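Local coordinates for protein phenol hydroxylase component phO (Pseudomonas stutzeri, PDB 3U52) that is probably an accessory subunit of the multicomponent phenol hydroxylase, which hydroxylates phenol to catechol, at residues 18-30 with 37-49. Numbering follows the deposited sequence.
Sequences ENFHGMQLLYVYW and CAPFALLVQPGMT
Val28 CG2 meets Leu42 CD1 at 3.5 Å on the face of the sheet that turns to helix 50-62, where both residues are buried. Leu58 of that helix lies on Val28, Ile57 on Val44. Beneath the side chains, strands 24-29 and 40-44 are joined by six backbone hydrogen bonds, both ways in the pairs Gln24–Val44, Leu26–Leu42 and Val28–Phe40; Leu42 N to Leu26 O measures 2.7 Å. Gln24 CG lies 3.8 Å from Val44 CG1, and the chain runs on extended, its NE2 hydrogen-bonded to Ile98 O. The Gln24 and Pro46 side chains pass each other in opposite directions, Gln24 OE1 3.5 Å from Pro46 CB. On the other face Tyr27 turns its ring edge to Ala41, CE1 to CB 3.7 Å, with Phe40 O in the ring plane; a chain of another protein in the assembly meets the Tyr27 ring, and an aromatic side chain of it is hydrogen-bonded to Ala41 O. Toward the turn the contacts stay close but solvent reaches them: His21, Gly22 and Gln45 are exposed, Leu43 and Met23 partly so. Leu43, its CG anti to the backbone N (chi1 -165°), sends CD1 to Phe20 CD1 (3.8 Å) and CD2 to His21 CE1. Met23 crosses it at about a right angle and bends its chain, bringing SD to 3.3 Å from Gln45 OE1. A type I' turn, Phe20 to Met23, leads into this hairpin, consistent with the N-terminal hairpin of a ubiquitin-like (beta-grasp) fold.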
loop_
_atom_site.group_PDB
_atom_site.type_symbol
_atom_site.label_atom_id
_atom_site.label_comp_id
_atom_site.label_asym_id
_atom_site.label_seq_id
_atom_site.Cartn_x
_atom_site.Cartn_y
_atom_site.Cartn_z
ATOM N N GLU E 18 -50.813 -29.544 -1.821
ATOM C CA GLU E 18 -51.668 -28.422 -1.383
ATOM C C GLU E 18 -51.091 -27.057 -1.727
ATOM O O GLU E 18 -51.843 -26.112 -1.843
ATOM C CB GLU E 18 -51.943 -28.502 0.127
ATOM C CG GLU E 18 -52.627 -29.796 0.590
ATOM C CD GLU E 18 -51.670 -30.993 0.769
ATOM O OE1 GLU E 18 -50.685 -31.130 0.001
ATOM O OE2 GLU E 18 -51.923 -31.827 1.670
ATOM N N ASN E 19 -49.764 -26.940 -1.888
ATOM C CA ASN E 19 -49.134 -25.630 -2.137
ATOM C C ASN E 19 -49.117 -25.210 -3.594
ATOM O O ASN E 19 -48.550 -24.177 -3.960
ATOM C CB ASN E 19 -47.736 -25.574 -1.515
ATOM C CG ASN E 19 -47.761 -25.662 0.003
ATOM O OD1 ASN E 19 -48.777 -25.407 0.643
ATOM N ND2 ASN E 19 -46.644 -26.043 0.588
ATOM N N PHE E 20 -49.763 -25.996 -4.439
ATOM C CA PHE E 20 -49.651 -25.765 -5.882
ATOM C C PHE E 20 -50.925 -25.270 -6.619
ATOM O O PHE E 20 -51.002 -25.306 -7.852
ATOM C CB PHE E 20 -48.935 -26.969 -6.552
ATOM C CG PHE E 20 -47.468 -27.097 -6.144
ATOM C CD1 PHE E 20 -46.482 -26.443 -6.867
ATOM C CD2 PHE E 20 -47.098 -27.823 -5.009
ATOM C CE1 PHE E 20 -45.139 -26.574 -6.509
ATOM C CE2 PHE E 20 -45.733 -27.950 -4.628
ATOM C CZ PHE E 20 -44.772 -27.295 -5.386
ATOM N N HIS E 21 -51.858 -24.701 -5.848
ATOM C CA HIS E 21 -53.044 -23.993 -6.375
ATOM C C HIS E 21 -53.897 -24.828 -7.380
ATOM O O HIS E 21 -54.379 -24.323 -8.408
ATOM C CB HIS E 21 -52.723 -22.534 -6.849
ATOM C CG HIS E 21 -51.451 -22.391 -7.640
ATOM N ND1 HIS E 21 -51.431 -22.310 -9.025
ATOM C CD2 HIS E 21 -50.152 -22.297 -7.240
ATOM C CE1 HIS E 21 -50.180 -22.178 -9.439
ATOM N NE2 HIS E 21 -49.384 -22.178 -8.377
ATOM N N GLY E 22 -54.047 -26.116 -7.060
ATOM C CA GLY E 22 -54.842 -27.040 -7.864
ATOM C C GLY E 22 -54.013 -27.879 -8.812
ATOM O O GLY E 22 -54.493 -28.912 -9.300
ATOM N N MET E 23 -52.785 -27.436 -9.087
ATOM C CA MET E 23 -51.906 -28.140 -10.020
ATOM C C MET E 23 -51.039 -29.171 -9.321
ATOM O O MET E 23 -51.142 -29.379 -8.110
ATOM C CB MET E 23 -51.037 -27.143 -10.758
ATOM C CG MET E 23 -51.761 -25.886 -11.099
ATOM S SD MET E 23 -52.119 -25.917 -12.844
ATOM C CE MET E 23 -51.555 -24.265 -13.254
ATOM N N GLN E 24 -50.188 -29.833 -10.091
ATOM C CA GLN E 24 -49.246 -30.737 -9.507
ATOM C C GLN E 24 -47.939 -30.626 -10.299
ATOM O O GLN E 24 -47.946 -30.274 -11.487
ATOM C CB GLN E 24 -49.803 -32.190 -9.495
ATOM C CG GLN E 24 -49.827 -32.877 -10.868
ATOM C CD GLN E 24 -50.673 -34.155 -10.845
ATOM O OE1 GLN E 24 -51.471 -34.357 -9.934
ATOM N NE2 GLN E 24 -50.495 -35.013 -11.830
ATOM N N LEU E 25 -46.827 -30.914 -9.633
ATOM C CA LEU E 25 -45.495 -31.039 -10.300
ATOM C C LEU E 25 -45.382 -32.372 -11.030
ATOM O O LEU E 25 -45.779 -33.416 -10.518
ATOM C CB LEU E 25 -44.351 -30.956 -9.260
ATOM C CG LEU E 25 -44.105 -29.545 -8.679
ATOM C CD1 LEU E 25 -43.173 -29.647 -7.493
ATOM C CD2 LEU E 25 -43.624 -28.549 -9.756
ATOM N N LEU E 26 -44.808 -32.314 -12.219
ATOM C CA LEU E 26 -44.491 -33.503 -12.987
ATOM C C LEU E 26 -43.099 -33.314 -13.606
ATOM O O LEU E 26 -42.782 -32.252 -14.174
ATOM C CB LEU E 26 -45.532 -33.704 -14.101
ATOM C CG LEU E 26 -45.273 -34.816 -15.126
ATOM C CD1 LEU E 26 -45.242 -36.195 -14.502
ATOM C CD2 LEU E 26 -46.351 -34.765 -16.229
ATOM N N TYR E 27 -42.298 -34.366 -13.570
ATOM C CA TYR E 27 -40.970 -34.304 -14.173
ATOM C C TYR E 27 -40.922 -35.220 -15.341
ATOM O O TYR E 27 -41.442 -36.320 -15.257
ATOM C CB TYR E 27 -39.899 -34.775 -13.162
ATOM C CG TYR E 27 -39.862 -33.999 -11.865
ATOM C CD1 TYR E 27 -39.431 -32.663 -11.831
ATOM C CD2 TYR E 27 -40.260 -34.590 -10.679
ATOM C CE1 TYR E 27 -39.409 -31.948 -10.625
ATOM C CE2 TYR E 27 -40.262 -33.879 -9.478
ATOM C CZ TYR E 27 -39.840 -32.565 -9.459
ATOM O OH TYR E 27 -39.816 -31.888 -8.233
ATOM N N VAL E 28 -40.277 -34.815 -16.420
ATOM C CA VAL E 28 -40.160 -35.703 -17.549
ATOM C C VAL E 28 -38.705 -35.844 -17.985
ATOM O O VAL E 28 -38.030 -34.839 -18.253
ATOM C CB VAL E 28 -41.022 -35.218 -18.753
ATOM C CG1 VAL E 28 -40.866 -36.217 -19.972
ATOM C CG2 VAL E 28 -42.547 -35.006 -18.340
ATOM N N TYR E 29 -38.233 -37.093 -18.067
ATOM C CA TYR E 29 -36.886 -37.410 -18.571
ATOM C C TYR E 29 -36.907 -38.117 -19.943
ATOM O O TYR E 29 -37.517 -39.176 -20.090
ATOM C CB TYR E 29 -36.169 -38.237 -17.528
ATOM C CG TYR E 29 -34.776 -38.746 -17.837
ATOM C CD1 TYR E 29 -34.356 -39.978 -17.322
ATOM C CD2 TYR E 29 -33.871 -38.011 -18.605
ATOM C CE1 TYR E 29 -33.063 -40.472 -17.577
ATOM C CE2 TYR E 29 -32.580 -38.506 -18.882
ATOM C CZ TYR E 29 -32.183 -39.719 -18.371
ATOM O OH TYR E 29 -30.915 -40.208 -18.631
ATOM N N TRP E 30 -36.197 -37.519 -20.917
ATOM C CA TRP E 30 -36.038 -38.044 -22.276
ATOM C C TRP E 30 -34.581 -38.529 -22.429
ATOM O O TRP E 30 -33.703 -37.742 -22.719
ATOM C CB TRP E 30 -36.331 -36.944 -23.297
ATOM C CG TRP E 30 -36.375 -37.408 -24.740
ATOM C CD1 TRP E 30 -36.564 -38.680 -25.187
ATOM C CD2 TRP E 30 -36.303 -36.587 -25.903
ATOM N NE1 TRP E 30 -36.595 -38.704 -26.559
ATOM C CE2 TRP E 30 -36.476 -37.429 -27.026
ATOM C CE3 TRP E 30 -36.149 -35.205 -26.111
ATOM C CZ2 TRP E 30 -36.483 -36.940 -28.352
ATOM C CZ3 TRP E 30 -36.125 -34.725 -27.423
ATOM C CH2 TRP E 30 -36.278 -35.583 -28.530
ATOM N N CYS E 37 -30.129 -30.182 -20.240
ATOM C CA CYS E 37 -29.219 -30.727 -19.243
ATOM C C CYS E 37 -29.859 -31.602 -18.174
ATOM O O CYS E 37 -29.196 -32.508 -17.669
ATOM C CB CYS E 37 -28.481 -29.589 -18.565
ATOM S SG CYS E 37 -29.588 -28.523 -17.587
ATOM N N ALA E 38 -31.142 -31.342 -17.829
ATOM C CA ALA E 38 -31.827 -32.036 -16.734
ATOM C C ALA E 38 -33.273 -32.389 -17.144
ATOM O O ALA E 38 -33.817 -31.809 -18.106
ATOM C CB ALA E 38 -31.841 -31.116 -15.482
ATOM N N PRO E 39 -33.910 -33.318 -16.409
ATOM C CA PRO E 39 -35.319 -33.539 -16.590
ATOM C C PRO E 39 -36.098 -32.251 -16.435
ATOM O O PRO E 39 -35.739 -31.401 -15.618
ATOM C CB PRO E 39 -35.668 -34.518 -15.454
ATOM C CG PRO E 39 -34.402 -35.276 -15.215
ATOM C CD PRO E 39 -33.354 -34.208 -15.377
ATOM N N PHE E 40 -37.143 -32.105 -17.234
ATOM C CA PHE E 40 -38.032 -30.946 -17.145
ATOM C C PHE E 40 -38.846 -31.016 -15.891
ATOM O O PHE E 40 -39.300 -32.091 -15.519
ATOM C CB PHE E 40 -38.973 -30.933 -18.321
ATOM C CG PHE E 40 -38.296 -30.830 -19.659
ATOM C CD1 PHE E 40 -37.421 -29.782 -19.951
ATOM C CD2 PHE E 40 -38.593 -31.751 -20.653
ATOM C CE1 PHE E 40 -36.836 -29.666 -21.205
ATOM C CE2 PHE E 40 -38.003 -31.644 -21.928
ATOM C CZ PHE E 40 -37.120 -30.602 -22.186
ATOM N N ALA E 41 -39.054 -29.877 -15.252
ATOM C CA ALA E 41 -39.990 -29.764 -14.126
ATOM C C ALA E 41 -41.179 -28.988 -14.631
ATOM O O ALA E 41 -41.057 -27.822 -15.031
ATOM C CB ALA E 41 -39.362 -29.050 -12.945
ATOM N N LEU E 42 -42.327 -29.649 -14.661
ATOM C CA LEU E 42 -43.540 -29.044 -15.207
ATOM C C LEU E 42 -44.641 -28.862 -14.122
ATOM O O LEU E 42 -44.691 -29.625 -13.133
ATOM C CB LEU E 42 -44.053 -29.919 -16.356
ATOM C CG LEU E 42 -42.984 -30.387 -17.353
ATOM C CD1 LEU E 42 -43.523 -31.621 -18.090
ATOM C CD2 LEU E 42 -42.658 -29.288 -18.342
ATOM N N LEU E 43 -45.487 -27.838 -14.309
ATOM C CA LEU E 43 -46.675 -27.610 -13.500
ATOM C C LEU E 43 -47.843 -27.804 -14.449
ATOM O O LEU E 43 -47.968 -27.120 -15.479
ATOM C CB LEU E 43 -46.719 -26.188 -12.940
ATOM C CG LEU E 43 -47.756 -26.047 -11.803
ATOM C CD1 LEU E 43 -47.278 -26.741 -10.539
ATOM C CD2 LEU E 43 -48.117 -24.608 -11.504
ATOM N N VAL E 44 -48.721 -28.705 -14.038
ATOM C CA VAL E 44 -49.640 -29.411 -14.919
ATOM C C VAL E 44 -51.002 -29.551 -14.189
ATOM O O VAL E 44 -51.044 -29.635 -12.946
ATOM C CB VAL E 44 -48.932 -30.765 -15.207
ATOM C CG1 VAL E 44 -49.551 -31.980 -14.562
ATOM C CG2 VAL E 44 -48.440 -30.907 -16.593
ATOM N N GLN E 45 -52.098 -29.550 -14.955
ATOM C CA GLN E 45 -53.446 -29.746 -14.371
ATOM C C GLN E 45 -53.686 -31.250 -14.286
ATOM O O GLN E 45 -53.677 -31.920 -15.314
ATOM C CB GLN E 45 -54.555 -29.062 -15.213
ATOM C CG GLN E 45 -54.129 -27.836 -16.122
ATOM C CD GLN E 45 -54.286 -26.434 -15.472
ATOM O OE1 GLN E 45 -54.944 -26.278 -14.423
ATOM N NE2 GLN E 45 -53.670 -25.400 -16.106
ATOM N N PRO E 46 -53.911 -31.795 -13.075
ATOM C CA PRO E 46 -54.145 -33.241 -12.913
ATOM C C PRO E 46 -55.318 -33.772 -13.794
ATOM O O PRO E 46 -55.391 -34.967 -14.105
ATOM C CB PRO E 46 -54.451 -33.388 -11.422
ATOM C CG PRO E 46 -54.657 -31.988 -10.891
ATOM C CD PRO E 46 -53.989 -31.061 -11.795
ATOM N N GLY E 47 -56.191 -32.874 -14.231
ATOM C CA GLY E 47 -57.277 -33.248 -15.120
ATOM C C GLY E 47 -56.952 -33.305 -16.611
ATOM O O GLY E 47 -57.748 -33.862 -17.388
ATOM N N MET E 48 -55.805 -32.764 -17.034
ATOM C CA MET E 48 -55.515 -32.753 -18.471
ATOM C C MET E 48 -55.273 -34.189 -18.937
ATOM O O MET E 48 -54.912 -35.040 -18.139
ATOM C CB MET E 48 -54.339 -31.839 -18.811
ATOM C CG MET E 48 -52.956 -32.452 -18.556
ATOM S SD MET E 48 -51.566 -31.301 -18.806
ATOM C CE MET E 48 -51.746 -30.752 -20.477
ATOM N N THR E 49 -55.515 -34.458 -20.208
ATOM C CA THR E 49 -55.371 -35.830 -20.716
ATOM C C THR E 49 -53.893 -36.098 -21.010
ATOM O O THR E 49 -53.124 -35.177 -21.247
ATOM C CB THR E 49 -56.187 -36.051 -22.020
ATOM O OG1 THR E 49 -55.739 -35.145 -23.032
ATOM C CG2 THR E 49 -57.683 -35.810 -21.799
#